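Side-chain contact in beta-xylosidase (Uncultured organism, PDB 4MLG), which probably hydrolyses xylo-oligosaccharides, releasing xylose units as a beta-propeller glycoside hydrolase of family 43: residues P137-D142 against Y147-G152. Numbering follows the deposited sequence.
Sequences PCIWPD and YYMYFG
P141 CB sits over one face of the Y147 ring, 4.1 Å from its centroid, in a CH-pi contact, while I139 CG2 comes to the edge of the same ring. Further along this face of the hairpin, I139 CD1 meets M149 CE at 3.7 Å. The ethyl branch of I139 lies anti to the carbonyl carbon (chi1 -41°), which carries CD1 across to the methionine, whose bend at chi3 returns its methyl group to meet it. On the other face, formed by C138, W140, Y148 and Y150, the W140 and Y150 side chains run side by side in the same direction; W140 CB abuts the edge of the tyrosine ring, 3.7 Å from Y150 CE2. D142 CB approaches the edge of the Y148 ring, its carboxylate turned almost perpendicular to that ring. W140 NE1 donates to D142 OD1, just past the end of the strand, over 3.2 Å, and Y234 OH gives this oxygen a second partner.

Beneath the side chains, C138 pairs with Y150 and W140 with Y148 as hydrogen-bonded antiparallel pairs. The W140 N to Y148 O bond is nearly straight (2.6 Å, 173°), whereas C138 N to Y150 O is weak. Y150 OH reaches P254 O, Y148 OH bonds to D144 in the connecting turn, I139 N bonds to D87 OD2, and the side chain of C138 lies about 5 Å from the bound calcium ion. Antiparallel pairing across a short connection makes this a beta hairpin, which strand 184-188 extends beside 147-151, consistent with a blade of the five-bladed beta-propeller of family 43.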
loop_
_atom_site.group_PDB
_atom_site.type_symbol
_atom_site.label_atom_id
_atom_site.label_comp_id
_atom_site.label_asym_id
_atom_site.label_seq_id
_atom_site.Cartn_x
_atom_site.Cartn_y
_atom_site.Cartn_z
ATOM N N PRO A 137 0.519 -16.013 -4.192
ATOM C CA PRO A 137 1.735 -16.441 -3.498
ATOM C C PRO A 137 1.876 -17.957 -3.475
ATOM O O PRO A 137 0.877 -18.678 -3.448
ATOM C CB PRO A 137 1.514 -15.925 -2.077
ATOM C CG PRO A 137 0.043 -15.960 -1.907
ATOM C CD PRO A 137 -0.528 -15.590 -3.247
ATOM N N CYS A 138 3.120 -18.423 -3.497
ATOM C CA CYS A 138 3.431 -19.839 -3.356
ATOM C C CYS A 138 4.538 -19.993 -2.322
ATOM O O CYS A 138 5.602 -19.390 -2.453
ATOM C CB CYS A 138 3.883 -20.421 -4.696
ATOM S SG CYS A 138 4.693 -22.033 -4.580
ATOM N N ILE A 139 4.293 -20.790 -1.288
ATOM C CA ILE A 139 5.274 -20.946 -0.220
ATOM C C ILE A 139 6.006 -22.277 -0.321
ATOM O O ILE A 139 5.401 -23.342 -0.194
ATOM C CB ILE A 139 4.631 -20.820 1.168
ATOM C CG1 ILE A 139 3.610 -19.683 1.178
ATOM C CG2 ILE A 139 5.703 -20.592 2.220
ATOM C CD1 ILE A 139 4.212 -18.321 0.911
ATOM N N TRP A 140 7.316 -22.205 -0.538
ATOM C CA TRP A 140 8.121 -23.394 -0.787
ATOM C C TRP A 140 9.112 -23.704 0.335
ATOM O O TRP A 140 10.053 -22.943 0.571
ATOM C CB TRP A 140 8.859 -23.253 -2.120
ATOM C CG TRP A 140 9.905 -24.294 -2.343
ATOM C CD1 TRP A 140 11.251 -24.093 -2.443
ATOM C CD2 TRP A 140 9.696 -25.703 -2.485
ATOM N NE1 TRP A 140 11.894 -25.291 -2.646
ATOM C CE2 TRP A 140 10.961 -26.295 -2.675
ATOM C CE3 TRP A 140 8.563 -26.521 -2.473
ATOM C CZ2 TRP A 140 11.123 -27.669 -2.849
ATOM C CZ3 TRP A 140 8.725 -27.884 -2.647
ATOM C CH2 TRP A 140 9.995 -28.444 -2.833
ATOM N N PRO A 141 8.897 -24.828 1.034
ATOM C CA PRO A 141 9.819 -25.305 2.070
ATOM C C PRO A 141 11.056 -25.937 1.442
ATOM O O PRO A 141 11.075 -27.146 1.208
ATOM C CB PRO A 141 9.004 -26.377 2.806
ATOM C CG PRO A 141 7.579 -26.187 2.354
ATOM C CD PRO A 141 7.680 -25.652 0.967
ATOM N N ASP A 142 12.072 -25.124 1.173
ATOM C CA ASP A 142 13.281 -25.598 0.508
ATOM C C ASP A 142 14.100 -26.518 1.411
ATOM O O ASP A 142 13.933 -26.522 2.631
ATOM C CB ASP A 142 14.133 -24.413 0.050
ATOM C CG ASP A 142 15.237 -24.821 -0.906
ATOM O OD1 ASP A 142 15.012 -24.760 -2.133
ATOM O OD2 ASP A 142 16.328 -25.206 -0.433
ATOM N N TYR A 147 12.119 -21.057 4.143
ATOM C CA TYR A 147 10.852 -21.056 3.421
ATOM C C TYR A 147 10.795 -19.867 2.468
ATOM O O TYR A 147 10.998 -18.724 2.878
ATOM C CB TYR A 147 9.674 -21.011 4.398
ATOM C CG TYR A 147 9.388 -22.322 5.099
ATOM C CD1 TYR A 147 8.190 -22.995 4.894
ATOM C CD2 TYR A 147 10.318 -22.888 5.964
ATOM C CE1 TYR A 147 7.924 -24.193 5.533
ATOM C CE2 TYR A 147 10.061 -24.087 6.605
ATOM C CZ TYR A 147 8.863 -24.734 6.387
ATOM O OH TYR A 147 8.606 -25.925 7.026
ATOM N N TYR A 148 10.516 -20.140 1.197
ATOM C CA TYR A 148 10.514 -19.098 0.174
ATOM C C TYR A 148 9.114 -18.836 -0.380
ATOM O O TYR A 148 8.325 -19.765 -0.561
ATOM C CB TYR A 148 11.467 -19.473 -0.965
ATOM C CG TYR A 148 12.907 -19.654 -0.533
ATOM C CD1 TYR A 148 13.808 -18.600 -0.592
ATOM C CD2 TYR A 148 13.367 -20.880 -0.066
ATOM C CE1 TYR A 148 15.123 -18.759 -0.198
ATOM C CE2 TYR A 148 14.680 -21.047 0.331
ATOM C CZ TYR A 148 15.554 -19.985 0.261
ATOM O OH TYR A 148 16.863 -20.151 0.655
ATOM N N MET A 149 8.811 -17.568 -0.641
ATOM C CA MET A 149 7.544 -17.192 -1.262
ATOM C C MET A 149 7.747 -16.797 -2.718
ATOM O O MET A 149 8.615 -15.985 -3.034
ATOM C CB MET A 149 6.874 -16.036 -0.512
ATOM C CG MET A 149 5.672 -15.448 -1.256
ATOM S SD MET A 149 4.972 -13.952 -0.528
ATOM C CE MET A 149 4.180 -14.619 0.931
ATOM N N TYR A 150 6.940 -17.377 -3.600
ATOM C CA TYR A 150 6.936 -16.989 -5.003
ATOM C C TYR A 150 5.593 -16.353 -5.329
ATOM O O TYR A 150 4.549 -16.985 -5.171
ATOM C CB TYR A 150 7.189 -18.200 -5.903
ATOM C CG TYR A 150 8.504 -18.889 -5.623
ATOM C CD1 TYR A 150 9.656 -18.539 -6.317
ATOM C CD2 TYR A 150 8.598 -19.883 -4.659
ATOM C CE1 TYR A 150 10.860 -19.162 -6.060
ATOM C CE2 TYR A 150 9.798 -20.510 -4.394
ATOM C CZ TYR A 150 10.926 -20.147 -5.097
ATOM O OH TYR A 150 12.121 -20.773 -4.833
ATOM N N PHE A 151 5.620 -15.101 -5.770
ATOM C CA PHE A 151 4.386 -14.391 -6.075
ATOM C C PHE A 151 4.497 -13.567 -7.352
ATOM O O PHE A 151 5.567 -13.489 -7.962
ATOM C CB PHE A 151 3.968 -13.500 -4.901
ATOM C CG PHE A 151 4.908 -12.356 -4.637
ATOM C CD1 PHE A 151 4.671 -11.103 -5.182
ATOM C CD2 PHE A 151 6.022 -12.530 -3.834
ATOM C CE1 PHE A 151 5.532 -10.048 -4.937
ATOM C CE2 PHE A 151 6.886 -11.479 -3.585
ATOM C CZ PHE A 151 6.640 -10.238 -4.136
ATOM N N GLY A 152 3.383 -12.955 -7.745
ATOM C CA GLY A 152 3.323 -12.159 -8.956
ATOM C C GLY A 152 2.130 -12.531 -9.817
ATOM O O GLY A 152 1.647 -13.664 -9.772
#